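Side-chain contacts in predicted metal-dependent hydrolase of the TIM-barrel fold (Lactobacillus casei, PDB 2QPX), which is of uncertain function but binds two zinc ions in a TIM-barrel fold and is probably a hydrolase of the amidohydrolase family: residues A[4-7]-A[8-12]; A[336-339]-A[340-344]; A[27-30]-A[31-35]. One frame throughout, in Å; residues are numbered along the deposited sequence.

Overall arrangement
Along the chain the order is contact 1, contact 3, contact 2, but in space contacts 1 and 2 belong together. Contact 1 occupies the short N-terminal helix 6-11 and contact 2 the last turns of helix 323-342. Their centres are about 11 Å apart, and they meet through a probable hydrogen bond from L5 N to N342 OD1 and through packing of V9 on V338. Helix 349-367 touches both, so the N-terminal helix packs against the last two helices of the chain. Contact 3 opens helix 30-37, after strand 14-19, which carries the zinc ligand H18; its centre lies about 33 Å from contact 1 and 35 Å from contact 2, and it touches neither.

Contact 1. Residues A[4-7]-A[8-12]; sequences DLSE and FVDQV. With EDO (1,2-ethanediol), chain M.
V9 N donates to L5 O at 2.9 Å in a nearly straight bond (N-H...O 168°), and D10 N reaches S6 O with similar length but more bend. These i to i+4 bonds define the short helix 6-11. Its first turn is capped from outside: D4 OD1 accepts from S6 N at 3.1 Å, met from 51° above the carboxylate plane, while water 1 accepts from F8 N and donates to D4 O.

Around S6 O the polar groups gather closely. D10 has CG anti to its carbonyl carbon (chi1 -78°), a turn that folds the carboxylate back along the helix until CG is 3.3 Å from S6 O. Water 2 donates to D10 OD2 at 2.5 Å and also bonds S6 OG; S6 has a second deposited conformer, so this bridge is doubtful. The 1,2-ethanediol, probably from the crystallisation liquor, puts O1 2.8 Å from D10 OD1, and its C1 rests against V9 CG1.

On another flank L5 and F8 lie side by side, L5 CD2 4.2 Å from F8 CB, while L5 CB approaches V9 CG2. This apolar side faces helices 349-367 and 323-342, with L5 on L349, F8 on I356 and V9 on V338. At the far end K334 NZ binds the carbonyls of V9 and V12.

D10 OD2 and S6 O are both acceptors, 3.5 Å apart; the D10 N-H given to S6 O and the water 2 proton directed at D10 OD2 would probably ease their proximity.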
loop_
_atom_site.group_PDB
_atom_site.type_symbol
_atom_site.label_atom_id
_atom_site.label_comp_id
_atom_site.label_asym_id
_atom_site.label_seq_id
_atom_site.Cartn_x
_atom_site.Cartn_y
_atom_site.Cartn_z
ATOM N N ASP A 4 23.286 19.185 5.816
ATOM C CA ASP A 4 23.921 18.374 4.789
ATOM C C ASP A 4 24.715 17.285 5.446
ATOM O O ASP A 4 25.865 17.445 5.856
ATOM C CB ASP A 4 24.819 19.090 3.793
ATOM C CG ASP A 4 25.261 18.118 2.653
ATOM O OD1 ASP A 4 24.776 16.925 2.586
ATOM O OD2 ASP A 4 26.052 18.524 1.824
ATOM N N LEU A 5 24.073 16.136 5.505
ATOM C CA LEU A 5 24.599 15.007 6.227
ATOM C C LEU A 5 25.460 14.057 5.408
ATOM O O LEU A 5 25.898 13.035 5.934
ATOM C CB LEU A 5 23.390 14.249 6.816
ATOM C CG LEU A 5 22.888 14.999 8.054
ATOM C CD1 LEU A 5 21.434 14.740 8.314
ATOM C CD2 LEU A 5 23.750 14.649 9.261
ATOM N N SER A 6 25.704 14.362 4.134
ATOM C CA SER A 6 26.434 13.446 3.246
ATOM C C SER A 6 27.776 13.014 3.839
ATOM O O SER A 6 28.096 11.836 3.891
ATOM C CB SER A 6 26.637 14.073 1.855
ATOM O OG SER A 6 26.984 13.095 0.889
ATOM N N GLU A 7 28.586 13.975 4.270
ATOM C CA GLU A 7 29.917 13.626 4.766
ATOM C C GLU A 7 29.852 12.795 6.061
ATOM O O GLU A 7 30.578 11.824 6.237
ATOM C CB GLU A 7 30.718 14.931 4.896
ATOM C CG GLU A 7 32.012 14.872 5.622
ATOM C CD GLU A 7 32.647 16.267 5.652
ATOM O OE1 GLU A 7 32.891 16.813 4.550
ATOM O OE2 GLU A 7 32.847 16.818 6.764
ATOM N N PHE A 8 28.917 13.148 6.939
ATOM C CA PHE A 8 28.675 12.386 8.150
ATOM C C PHE A 8 28.280 10.933 7.844
ATOM O O PHE A 8 28.841 9.996 8.397
ATOM C CB PHE A 8 27.566 13.021 8.999
ATOM C CG PHE A 8 27.260 12.229 10.239
ATOM C CD1 PHE A 8 28.109 12.273 11.323
ATOM C CD2 PHE A 8 26.151 11.393 10.321
ATOM C CE1 PHE A 8 27.889 11.538 12.461
ATOM C CE2 PHE A 8 25.930 10.649 11.488
ATOM C CZ PHE A 8 26.783 10.696 12.533
ATOM N N VAL A 9 27.306 10.773 6.950
ATOM C CA VAL A 9 26.810 9.432 6.611
ATOM C C VAL A 9 27.897 8.608 5.897
ATOM O O VAL A 9 28.008 7.407 6.109
ATOM C CB VAL A 9 25.504 9.515 5.824
ATOM C CG1 VAL A 9 25.118 8.133 5.264
ATOM C CG2 VAL A 9 24.409 10.074 6.717
ATOM N N ASP A 10 28.757 9.265 5.112
ATOM C CA ASP A 10 29.867 8.551 4.503
ATOM C C ASP A 10 30.724 7.799 5.531
ATOM O O ASP A 10 31.185 6.686 5.275
ATOM C CB ASP A 10 30.796 9.520 3.734
ATOM C CG ASP A 10 30.258 9.921 2.400
ATOM O OD1 ASP A 10 29.351 9.248 1.851
ATOM O OD2 ASP A 10 30.770 10.930 1.867
ATOM N N GLN A 11 30.936 8.407 6.689
ATOM C CA GLN A 11 31.807 7.822 7.688
ATOM C C GLN A 11 31.111 6.943 8.734
ATOM O O GLN A 11 31.778 6.339 9.582
ATOM C CB GLN A 11 32.673 8.898 8.368
ATOM C CG GLN A 11 31.928 9.931 9.149
ATOM C CD GLN A 11 31.525 9.444 10.530
ATOM O OE1 GLN A 11 32.393 9.075 11.324
ATOM N NE2 GLN A 11 30.200 9.440 10.827
ATOM N N VAL A 12 29.771 6.849 8.702
ATOM C CA VAL A 12 29.042 6.084 9.703
ATOM C C VAL A 12 29.277 4.571 9.513
ATOM O O VAL A 12 29.113 4.054 8.428
ATOM C CB VAL A 12 27.526 6.417 9.641
ATOM C CG1 VAL A 12 26.719 5.470 10.524
ATOM C CG2 VAL A 12 27.257 7.888 10.011
HETATM C C1 EDO M . 26.453 9.042 2.180
HETATM O O1 EDO M . 26.756 10.315 1.614
HETATM C C2 EDO M . 25.958 8.223 1.017
HETATM O O2 EDO M . 24.915 8.952 0.373
HETATM O O HOH W 1 27.760 15.919 7.036
HETATM O O HOH W 2 29.804 12.964 0.677
#

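Contact 2. Residues A[336-339]-A[340-344]; sequences ALVA and HFNQL
F341 leans back over the turn that L337 begins. Its CB lies 3.5 Å from L337 O, the oxygen that accepts the F341 N-H at 2.9 Å. With CG anti to the carbonyl carbon and beside the backbone N (chi1 -72°), the ring is carried toward the preceding turn, and CD2 comes within 3.2 Å of L337 O, which sits at the ring edge near its plane. Farther out, CE2 meets L337 CD2 at 3.9 Å, again at the edge and in plane, the two side chains running the same way. One face of the ring is taken by the neighbouring H340, whose CD2 stands 3.7 Å above its centre.

This is the C-terminal end of helix 323-342, and the i to i+4 pairs mark its different flanks. The L337-F341 flank packs on helix 349-367 through C360, W355, I356 and I359. The imidazole of H340 is fixed at both nitrogens, ND1 by N302 OD1 and NE2 by Y310 OH, with F301 edge-to-face to it.

On a third flank V338 and N342 lie alongside each other. N342 N donates to V338 O (N-H...O 150°), and N342 ND2 touches V338 CG1 at 3.4 Å. The other branch of the amide, OD1, instead receives the backbone N-H of L5 in the N-terminal segment, tying that segment to the helix end. Past the helix, L344 packs on L54 of the second subunit.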
loop_
_atom_site.group_PDB
_atom_site.type_symbol
_atom_site.label_atom_id
_atom_site.label_comp_id
_atom_site.label_asym_id
_atom_site.label_seq_id
_atom_site.Cartn_x
_atom_site.Cartn_y
_atom_site.Cartn_z
ATOM N N ALA A 336 19.478 7.021 1.161
ATOM C CA ALA A 336 18.144 7.242 1.734
ATOM C C ALA A 336 18.230 8.039 3.020
ATOM O O ALA A 336 17.366 8.892 3.291
ATOM C CB ALA A 336 17.425 5.907 1.955
ATOM N N LEU A 337 19.206 7.723 3.858
ATOM C CA LEU A 337 19.352 8.416 5.122
ATOM C C LEU A 337 19.649 9.899 4.902
ATOM O O LEU A 337 19.054 10.757 5.564
ATOM C CB LEU A 337 20.449 7.806 5.947
ATOM C CG LEU A 337 20.269 6.372 6.441
ATOM C CD1 LEU A 337 21.581 5.899 7.110
ATOM C CD2 LEU A 337 19.093 6.256 7.389
ATOM N N VAL A 338 20.573 10.201 3.986
ATOM C CA VAL A 338 20.864 11.627 3.704
ATOM C C VAL A 338 19.641 12.370 3.202
ATOM O O VAL A 338 19.357 13.473 3.663
ATOM C CB VAL A 338 22.005 11.760 2.672
ATOM C CG1 VAL A 338 22.251 13.229 2.242
ATOM C CG2 VAL A 338 23.289 11.144 3.213
ATOM N N ALA A 339 18.902 11.770 2.266
ATOM C CA ALA A 339 17.749 12.405 1.657
ATOM C C ALA A 339 16.660 12.616 2.701
ATOM O O ALA A 339 15.985 13.617 2.689
ATOM C CB ALA A 339 17.213 11.573 0.489
ATOM N N HIS A 340 16.521 11.680 3.630
ATOM C CA HIS A 340 15.482 11.774 4.642
ATOM C C HIS A 340 15.819 12.822 5.695
ATOM O O HIS A 340 14.985 13.668 6.061
ATOM C CB HIS A 340 15.298 10.427 5.344
ATOM C CG HIS A 340 14.192 10.435 6.361
ATOM N ND1 HIS A 340 12.857 10.345 6.012
ATOM C CD2 HIS A 340 14.222 10.590 7.708
ATOM C CE1 HIS A 340 12.125 10.386 7.113
ATOM N NE2 HIS A 340 12.922 10.529 8.157
ATOM N N PHE A 341 17.006 12.719 6.241
ATOM C CA PHE A 341 17.361 13.544 7.372
ATOM C C PHE A 341 17.782 14.965 7.014
ATOM O O PHE A 341 17.624 15.862 7.863
ATOM C CB PHE A 341 18.429 12.891 8.227
ATOM C CG PHE A 341 17.913 11.719 9.017
ATOM C CD1 PHE A 341 17.058 11.908 10.083
ATOM C CD2 PHE A 341 18.231 10.427 8.644
ATOM C CE1 PHE A 341 16.549 10.810 10.782
ATOM C CE2 PHE A 341 17.745 9.345 9.332
ATOM C CZ PHE A 341 16.907 9.528 10.401
ATOM N N ASN A 342 18.262 15.206 5.809
ATOM C CA ASN A 342 18.715 16.582 5.485
ATOM C C ASN A 342 17.605 17.587 5.724
ATOM O O ASN A 342 17.859 18.610 6.318
ATOM C CB ASN A 342 19.194 16.705 4.045
ATOM C CG ASN A 342 20.665 16.365 3.874
ATOM O OD1 ASN A 342 21.361 16.062 4.833
ATOM N ND2 ASN A 342 21.151 16.427 2.621
ATOM N N GLN A 343 16.377 17.296 5.293
ATOM C CA GLN A 343 15.309 18.298 5.393
ATOM C C GLN A 343 14.272 17.973 6.472
ATOM O O GLN A 343 13.214 18.598 6.532
ATOM C CB GLN A 343 14.598 18.445 4.043
ATOM N N LEU A 344 14.557 16.989 7.301
ATOM C CA LEU A 344 13.593 16.577 8.324
ATOM C C LEU A 344 13.381 17.745 9.292
ATOM O O LEU A 344 14.379 18.280 9.797
ATOM C CB LEU A 344 14.109 15.393 9.094
ATOM C CG LEU A 344 13.083 14.597 9.890
ATOM C CD1 LEU A 344 12.066 13.887 8.978
ATOM C CD2 LEU A 344 13.841 13.661 10.783
#

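Contact 3. Residues A[27-30]-A[31-35]; sequences VPNR and DDRLA
The carbonyls of N29 and R30 take the amide hydrogens of R33 and L34, at 2.9 Å for N29 O to R33 N (N-H...O 160°), while N29 itself centres an inverse gamma turn that leads the chain into helix 30-37. N29 stands at the N-cap position, but its side chain makes no capping bond. Its CG sits between the backbone N and the carbonyl carbon (chi1 53°), and the amide is turned across R33, with OD1 3.6 Å from R33 CG. The amide and guanidinium planes are 69° apart. Two waters extend the amide: water 3 donates to OD1 at 2.7 Å and accepts from R33 NH1, lying at the guanidinium edge in its plane, and water 4 accepts from ND2 and donates to D32 OD2.

The segment follows strand 14-19, which with the residue just beyond it supplies two of the zinc ligands, H18 and H20; the side chain of R33 remains about 11 Å from that of H20.

R33 is bent at chi2 and chi3, which brings NH1 within 4.0 Å of V27 CG1 as the two side chains cross at about a right angle. NH1 is salt-bridged to D108 and NH2 bonds D107 O. Putting a leucine at R33 would probably leave D108 without this charge partner and water 3 without one of its anchors.

R30, by contrast, is extended from CG to NE, its guanidinium bonding A75 O and P73 O through NH1 and salt-bridged to E324 through NH2. L34 lies alongside R30, its CD1 4.2 Å from R30 CG, and also packs on F59 and Y322.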
loop_
_atom_site.group_PDB
_atom_site.type_symbol
_atom_site.label_atom_id
_atom_site.label_comp_id
_atom_site.label_asym_id
_atom_site.label_seq_id
_atom_site.Cartn_x
_atom_site.Cartn_y
_atom_site.Cartn_z
ATOM N N VAL A 27 34.706 -18.903 -8.944
ATOM C CA VAL A 27 33.627 -19.413 -9.792
ATOM C C VAL A 27 33.623 -18.713 -11.144
ATOM O O VAL A 27 33.679 -17.501 -11.207
ATOM C CB VAL A 27 32.242 -19.218 -9.049
ATOM C CG1 VAL A 27 31.064 -19.168 -10.010
ATOM C CG2 VAL A 27 32.105 -20.302 -7.960
ATOM N N PRO A 28 33.591 -19.475 -12.239
ATOM C CA PRO A 28 33.855 -18.852 -13.539
ATOM C C PRO A 28 32.810 -17.904 -14.144
ATOM O O PRO A 28 33.195 -16.910 -14.794
ATOM C CB PRO A 28 34.071 -20.078 -14.464
ATOM C CG PRO A 28 33.277 -21.162 -13.827
ATOM C CD PRO A 28 33.497 -20.944 -12.345
ATOM N N ASN A 29 31.531 -18.166 -13.914
ATOM C CA ASN A 29 30.456 -17.407 -14.609
ATOM C C ASN A 29 29.972 -16.257 -13.715
ATOM O O ASN A 29 28.799 -16.157 -13.373
ATOM C CB ASN A 29 29.299 -18.350 -14.995
ATOM C CG ASN A 29 28.755 -19.171 -13.812
ATOM O OD1 ASN A 29 29.437 -19.359 -12.781
ATOM N ND2 ASN A 29 27.514 -19.673 -13.957
ATOM N N ARG A 30 30.890 -15.374 -13.355
ATOM C CA ARG A 30 30.636 -14.319 -12.380
ATOM C C ARG A 30 29.490 -13.366 -12.811
ATOM O O ARG A 30 28.610 -13.028 -12.010
ATOM C CB ARG A 30 31.923 -13.555 -12.106
ATOM C CG ARG A 30 31.770 -12.373 -11.233
ATOM C CD ARG A 30 33.154 -11.951 -10.637
ATOM N NE ARG A 30 33.009 -10.659 -10.003
ATOM C CZ ARG A 30 33.640 -9.558 -10.326
ATOM N NH1 ARG A 30 34.672 -9.590 -11.141
ATOM N NH2 ARG A 30 33.301 -8.442 -9.739
ATOM N N ASP A 31 29.486 -12.918 -14.066
ATOM C CA ASP A 31 28.402 -12.039 -14.570
ATOM C C ASP A 31 27.028 -12.711 -14.375
ATOM O O ASP A 31 26.101 -12.120 -13.817
ATOM C CB ASP A 31 28.639 -11.738 -16.047
ATOM C CG ASP A 31 27.752 -10.660 -16.616
ATOM O OD1 ASP A 31 26.916 -10.095 -15.945
ATOM O OD2 ASP A 31 27.974 -10.272 -17.784
ATOM N N ASP A 32 26.900 -13.956 -14.796
ATOM C CA ASP A 32 25.629 -14.663 -14.656
ATOM C C ASP A 32 25.265 -14.882 -13.180
ATOM O O ASP A 32 24.085 -14.778 -12.808
ATOM C CB ASP A 32 25.646 -15.987 -15.410
ATOM C CG ASP A 32 25.556 -15.823 -16.924
ATOM O OD1 ASP A 32 25.356 -14.703 -17.457
ATOM O OD2 ASP A 32 25.680 -16.875 -17.570
ATOM N N ARG A 33 26.246 -15.179 -12.342
ATOM C CA ARG A 33 25.979 -15.344 -10.905
ATOM C C ARG A 33 25.525 -14.042 -10.257
ATOM O O ARG A 33 24.675 -14.043 -9.357
ATOM C CB ARG A 33 27.173 -15.959 -10.138
ATOM C CG ARG A 33 27.474 -17.422 -10.507
ATOM C CD ARG A 33 26.391 -18.425 -10.072
ATOM N NE ARG A 33 26.165 -18.520 -8.615
ATOM C CZ ARG A 33 26.770 -19.366 -7.786
ATOM N NH1 ARG A 33 27.671 -20.231 -8.216
ATOM N NH2 ARG A 33 26.435 -19.378 -6.518
ATOM N N LEU A 34 26.096 -12.927 -10.662
ATOM C CA LEU A 34 25.656 -11.619 -10.214
ATOM C C LEU A 34 24.195 -11.376 -10.640
ATOM O O LEU A 34 23.361 -10.916 -9.852
ATOM C CB LEU A 34 26.557 -10.493 -10.778
ATOM C CG LEU A 34 27.827 -10.204 -10.009
ATOM C CD1 LEU A 34 28.853 -9.378 -10.866
ATOM C CD2 LEU A 34 27.512 -9.519 -8.630
ATOM N N ALA A 35 23.887 -11.671 -11.893
ATOM C CA ALA A 35 22.505 -11.550 -12.368
ATOM C C ALA A 35 21.563 -12.446 -11.572
ATOM O O ALA A 35 20.510 -12.007 -11.117
ATOM C CB ALA A 35 22.426 -11.834 -13.878
HETATM O O HOH W 3 28.469 -20.998 -10.930
HETATM O O HOH W 4 26.062 -19.166 -16.486
#